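Local coordinates for FACT-Spt16 (Cicer arietinum, PDB 5CE6), which belongs to the histone chaperone FACT and, through this N-terminal aminopeptidase-like domain, probably helps bind histones H3-H4 during transcription, at residues Ser215-Phe220 with Cys300-Arg305; Val222-Asn227 with Ser238-Glu243. All blocks are in the same frame, centred on the assembly; numbering follows the deposited sequence.

Interaction 1 of 2, residues Ser215-Phe220 with Cys300-Arg305; sequences SVMKNF and CAVGAR. With ACT (acetate ion), chain B.
Met217 and Val216 on helix 200-230 pack on Cys300 and Val302 of strand 296-306, a helix-on-sheet contact in the aminopeptidase-like (pita-bread) fold of the M24 family. Over residues 215-220 and 300-302 the helix and strand directions make an angle of 134°, and their axes approach to 9.6 Å.

The apolar part is carried mainly by Met217. Its CG stands anti to the backbone N (chi1 177°), and bends at chi2 and chi3 then bring the methyl down onto the strand. Met217 CE lies 3.7 Å from Cys300 SG and 4.0 Å from Val302 CG1. It also comes within 3.6 Å of the backbone O of Cys300. Val216 adds a looser touch from its CG1 to Val302 CG2. All four residues are buried. Ile313 of strand 309-319 also touches both Met217 and Val302.

The polar part lies further along the strand, at Arg305. This side chain does not reach the helix. It runs out extended from CG to NE, and NE is hydrogen-bonded to Ser308 O. An acetate, likely a crystallisation component, meets the guanidinium at its edge, in plane. Arg305 NH2 gives a 2.8 Å hydrogen bond to acetate OXT at 160°, and NH1 adds a weak, bent one to the same oxygen. A leucine here would probably leave the acetate without its charged partner and Ser308 O without the NE donor. The acetate is also hydrogen-bonded to Leu68 N.

Interaction 2 of 2, residues Val222-Asn227 with Ser238-Glu243; sequences VTKLEN and STLMEE
Lys224 and Leu225, neighbours on helix 200-230, both meet Leu240 of helix 237-249. The lysine can be followed outward from its backbone. The bond from CA to CB points toward helix 237-249. CG is anti to the backbone N (chi1 178°), and this places it 3.7 Å from Leu240 CD2. That is the closest approach between the two segments. The chain turns at chi2 (67°) and then runs nearly straight. CD and CE carry it past the leucine toward Glu243, about one turn further along helix 237-249. At the tip, NZ does not touch the glutamate directly: Lys224 NZ is 5.4 Å from Glu243 OE1. A water spans the gap. The water oxygen accepts a weak 3.3 Å hydrogen bond from Lys224 NZ. The same water oxygen lies 2.9 Å from Glu243 OE1, to which it donates. The opposite charges probably still attract across this water. The other carboxylate oxygen, Glu243 OE2, forms a salt bridge with Lys246 NZ.

Leu240 uses both of its methyls. While CD2 rests against the lysine chain, Leu240 CD1 comes within 4.2 Å of Leu225 CD2. The two leucine side chains cross at about a right angle, and both are buried. Ile235 touches Lys224 and Leu240, and Phe317 of strand 309-319 touches Leu225. Such contacts are usual where two consecutive helices, joined by a short connection, pack against each other, here within the M24 aminopeptidase-like fold.

Helix 200-230 takes part in both contacts. Residues 215-220 rest on the sheet in interaction 1, and 222-227 meet the following helix in interaction 2. The two centres are 10 Å apart. A probable backbone hydrogen bond of 2.9 Å runs from Val222 N to Met217 O, at a wider pi-type turn of the helix. The contacts also touch through side chains: Phe220 CZ packs 3.8 Å from Glu243 CB. Helix 237-249 reaches interaction 1 as well, where Ile248 touches Val302 and Thr244 touches Val216. A bound sodium ion lies about 9 Å from the Leu240 side chain and about 13 Å from that of Cys300.

Interaction 1 of 2, residues Ser215-Phe220 with Cys300-Arg305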
loop_
_atom_site.group_PDB
_atom_site.type_symbol
_atom_site.label_atom_id
_atom_site.label_comp_id
_atom_site.label_asym_id
_atom_site.label_seq_id
_atom_site.Cartn_x
_atom_site.Cartn_y
_atom_site.Cartn_z
ATOM N N SER A 215 3.177 8.122 15.921
ATOM C CA SER A 215 2.884 8.245 17.345
ATOM C C SER A 215 2.969 6.889 18.034
ATOM O O SER A 215 3.454 6.783 19.166
ATOM C CB SER A 215 1.494 8.840 17.571
ATOM O OG SER A 215 1.361 10.084 16.921
ATOM N N VAL A 216 2.474 5.863 17.354
ATOM C CA VAL A 216 2.549 4.503 17.862
ATOM C C VAL A 216 4.007 4.044 18.002
ATOM O O VAL A 216 4.388 3.473 19.023
ATOM C CB VAL A 216 1.738 3.534 16.977
ATOM C CG1 VAL A 216 2.050 2.085 17.313
ATOM C CG2 VAL A 216 0.253 3.819 17.129
ATOM N N MET A 217 4.827 4.314 16.991
ATOM C CA MET A 217 6.241 3.935 17.067
ATOM C C MET A 217 6.938 4.671 18.202
ATOM O O MET A 217 7.645 4.069 19.014
ATOM C CB MET A 217 6.965 4.225 15.746
ATOM C CG MET A 217 8.461 3.912 15.794
ATOM S SD MET A 217 8.792 2.145 15.914
ATOM C CE MET A 217 8.512 1.641 14.232
ATOM N N LYS A 218 6.733 5.979 18.262
ATOM C CA LYS A 218 7.438 6.801 19.236
ATOM C C LYS A 218 6.942 6.590 20.664
ATOM O O LYS A 218 7.742 6.422 21.595
ATOM C CB LYS A 218 7.316 8.283 18.874
ATOM C CG LYS A 218 8.295 9.172 19.636
ATOM C CD LYS A 218 7.926 10.642 19.518
ATOM C CE LYS A 218 8.882 11.532 20.306
ATOM N NZ LYS A 218 10.187 11.720 19.603
ATOM N N ASN A 219 5.625 6.598 20.837
ATOM C CA ASN A 219 5.046 6.645 22.173
ATOM C C ASN A 219 4.637 5.292 22.739
ATOM O O ASN A 219 4.394 5.171 23.938
ATOM C CB ASN A 219 3.863 7.613 22.209
ATOM C CG ASN A 219 4.264 9.023 21.831
ATOM O OD1 ASN A 219 5.301 9.523 22.268
ATOM N ND2 ASN A 219 3.447 9.668 21.010
ATOM N N PHE A 220 4.546 4.281 21.887
ATOM C CA PHE A 220 4.352 2.937 22.409
ATOM C C PHE A 220 5.551 2.028 22.175
ATOM O O PHE A 220 6.142 1.515 23.130
ATOM C CB PHE A 220 3.084 2.267 21.878
ATOM C CG PHE A 220 2.959 0.841 22.326
ATOM C CD1 PHE A 220 2.639 0.553 23.645
ATOM C CD2 PHE A 220 3.216 -0.204 21.454
ATOM C CE1 PHE A 220 2.549 -0.746 24.080
ATOM C CE2 PHE A 220 3.126 -1.513 21.885
ATOM C CZ PHE A 220 2.795 -1.783 23.200
ATOM N N CYS A 300 11.345 -3.159 13.678
ATOM C CA CYS A 300 9.905 -2.970 13.845
ATOM C C CYS A 300 9.328 -2.185 12.683
ATOM O O CYS A 300 9.795 -1.094 12.360
ATOM C CB CYS A 300 9.555 -2.238 15.146
ATOM S SG CYS A 300 7.766 -1.845 15.273
ATOM N N ALA A 301 8.296 -2.743 12.062
ATOM C CA ALA A 301 7.567 -2.035 11.009
ATOM C C ALA A 301 6.096 -1.997 11.392
ATOM O O ALA A 301 5.513 -3.018 11.736
ATOM C CB ALA A 301 7.746 -2.721 9.659
ATOM N N VAL A 302 5.504 -0.808 11.352
ATOM C CA VAL A 302 4.090 -0.680 11.693
ATOM C C VAL A 302 3.409 0.287 10.741
ATOM O O VAL A 302 4.011 1.256 10.288
ATOM C CB VAL A 302 3.919 -0.242 13.174
ATOM C CG1 VAL A 302 4.655 1.037 13.442
ATOM C CG2 VAL A 302 2.470 -0.081 13.529
ATOM N N GLY A 303 2.152 0.023 10.414
ATOM C CA GLY A 303 1.430 0.974 9.590
ATOM C C GLY A 303 -0.026 1.054 9.983
ATOM O O GLY A 303 -0.693 0.022 10.129
ATOM N N ALA A 304 -0.510 2.280 10.161
ATOM C CA ALA A 304 -1.919 2.536 10.440
ATOM C C ALA A 304 -2.611 3.026 9.178
ATOM O O ALA A 304 -1.983 3.616 8.289
ATOM C CB ALA A 304 -2.085 3.556 11.551
ATOM N N ARG A 305 -3.913 2.780 9.115
ATOM C CA ARG A 305 -4.715 3.150 7.965
ATOM C C ARG A 305 -5.816 4.085 8.452
ATOM O O ARG A 305 -6.413 3.862 9.509
ATOM C CB ARG A 305 -5.328 1.881 7.355
ATOM C CG ARG A 305 -5.679 1.978 5.877
ATOM C CD ARG A 305 -6.226 0.642 5.366
ATOM N NE ARG A 305 -6.558 0.692 3.941
ATOM C CZ ARG A 305 -7.179 -0.285 3.284
ATOM N NH1 ARG A 305 -7.537 -1.393 3.920
ATOM N NH2 ARG A 305 -7.440 -0.155 1.992
HETATM C C ACT B . -7.913 -2.858 -0.375
HETATM O O ACT B . -7.975 -4.059 -0.716
HETATM O OXT ACT B . -8.255 -2.600 0.802
HETATM C CH3 ACT B . -7.460 -1.797 -1.334
#

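Interaction 2 of 2, residues Val222-Asn227 with Ser238-Glu243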
loop_
_atom_site.group_PDB
_atom_site.type_symbol
_atom_site.label_atom_id
_atom_site.label_comp_id
_atom_site.label_asym_id
_atom_site.label_seq_id
_atom_site.Cartn_x
_atom_site.Cartn_y
_atom_site.Cartn_z
ATOM N N VAL A 222 8.779 2.334 21.086
ATOM C CA VAL A 222 10.088 2.650 21.649
ATOM C C VAL A 222 10.097 2.480 23.166
ATOM O O VAL A 222 10.989 1.840 23.720
ATOM C CB VAL A 222 10.570 4.047 21.236
ATOM C CG1 VAL A 222 11.782 4.447 22.049
ATOM C CG2 VAL A 222 10.881 4.075 19.735
ATOM N N THR A 223 9.068 3.003 23.821
ATOM C CA THR A 223 8.906 2.881 25.267
ATOM C C THR A 223 8.790 1.427 25.719
ATOM O O THR A 223 9.372 1.030 26.733
ATOM C CB THR A 223 7.654 3.648 25.735
ATOM O OG1 THR A 223 7.789 5.027 25.380
ATOM C CG2 THR A 223 7.473 3.530 27.245
ATOM N N LYS A 224 8.029 0.635 24.966
ATOM C CA LYS A 224 7.829 -0.767 25.308
ATOM C C LYS A 224 9.144 -1.533 25.212
ATOM O O LYS A 224 9.508 -2.280 26.126
ATOM C CB LYS A 224 6.776 -1.387 24.383
ATOM C CG LYS A 224 6.525 -2.872 24.621
ATOM C CD LYS A 224 5.888 -3.122 25.978
ATOM C CE LYS A 224 5.217 -4.479 26.025
ATOM N NZ LYS A 224 4.549 -4.729 27.336
ATOM N N LEU A 225 9.859 -1.340 24.105
ATOM C CA LEU A 225 11.144 -2.012 23.912
ATOM C C LEU A 225 12.130 -1.618 25.005
ATOM O O LEU A 225 12.789 -2.486 25.587
ATOM C CB LEU A 225 11.722 -1.721 22.525
ATOM C CG LEU A 225 10.928 -2.260 21.336
ATOM C CD1 LEU A 225 11.568 -1.839 20.022
ATOM C CD2 LEU A 225 10.793 -3.785 21.403
ATOM N N GLU A 226 12.215 -0.320 25.298
ATOM C CA GLU A 226 13.102 0.159 26.364
ATOM C C GLU A 226 12.787 -0.481 27.715
ATOM O O GLU A 226 13.700 -0.880 28.442
ATOM C CB GLU A 226 13.059 1.690 26.483
ATOM C CG GLU A 226 13.656 2.400 25.277
ATOM C CD GLU A 226 13.585 3.911 25.377
ATOM O OE1 GLU A 226 12.961 4.423 26.330
ATOM O OE2 GLU A 226 14.158 4.580 24.491
ATOM N N ASN A 227 11.503 -0.571 28.055
ATOM C CA ASN A 227 11.082 -1.183 29.314
ATOM C C ASN A 227 11.420 -2.674 29.362
ATOM O O ASN A 227 11.899 -3.183 30.378
ATOM C CB ASN A 227 9.577 -0.994 29.528
ATOM C CG ASN A 227 9.203 0.438 29.881
ATOM O OD1 ASN A 227 10.061 1.319 29.952
ATOM N ND2 ASN A 227 7.910 0.675 30.098
ATOM N N SER A 238 5.227 -11.966 18.582
ATOM C CA SER A 238 3.790 -11.929 18.311
ATOM C C SER A 238 2.979 -11.187 19.383
ATOM O O SER A 238 1.870 -10.716 19.116
ATOM C CB SER A 238 3.247 -13.349 18.147
ATOM O OG SER A 238 3.667 -14.175 19.218
ATOM N N THR A 239 3.516 -11.102 20.594
ATOM C CA THR A 239 2.866 -10.341 21.659
ATOM C C THR A 239 3.090 -8.856 21.416
ATOM O O THR A 239 2.164 -8.050 21.537
ATOM C CB THR A 239 3.417 -10.726 23.035
ATOM O OG1 THR A 239 3.054 -12.083 23.329
ATOM C CG2 THR A 239 2.849 -9.814 24.110
ATOM N N LEU A 240 4.319 -8.491 21.070
ATOM C CA LEU A 240 4.583 -7.118 20.647
ATOM C C LEU A 240 3.660 -6.729 19.500
ATOM O O LEU A 240 3.147 -5.607 19.451
ATOM C CB LEU A 240 6.049 -6.932 20.239
ATOM C CG LEU A 240 6.995 -6.962 21.435
ATOM C CD1 LEU A 240 8.435 -7.180 21.002
ATOM C CD2 LEU A 240 6.865 -5.666 22.226
ATOM N N MET A 241 3.450 -7.658 18.574
ATOM C CA MET A 241 2.581 -7.410 17.435
ATOM C C MET A 241 1.149 -7.138 17.898
ATOM O O MET A 241 0.521 -6.157 17.476
ATOM C CB MET A 241 2.624 -8.614 16.485
ATOM C CG MET A 241 1.694 -8.521 15.287
ATOM S SD MET A 241 1.560 -10.118 14.456
ATOM C CE MET A 241 0.430 -10.948 15.561
ATOM N N GLU A 242 0.630 -8.002 18.764
ATOM C CA GLU A 242 -0.749 -7.854 19.221
ATOM C C GLU A 242 -0.941 -6.568 20.028
ATOM O O GLU A 242 -1.930 -5.852 19.848
ATOM C CB GLU A 242 -1.184 -9.087 20.023
ATOM N N GLU A 243 0.028 -6.263 20.889
ATOM C CA GLU A 243 -0.063 -5.087 21.749
ATOM C C GLU A 243 -0.010 -3.804 20.923
ATOM O O GLU A 243 -0.680 -2.816 21.250
ATOM C CB GLU A 243 1.068 -5.091 22.780
ATOM C CG GLU A 243 0.979 -6.200 23.799
ATOM C CD GLU A 243 -0.223 -6.056 24.703
ATOM O OE1 GLU A 243 -0.395 -4.962 25.288
ATOM O OE2 GLU A 243 -0.995 -7.032 24.821
HETATM O O HOH W 1 1.710 -3.285 26.443
#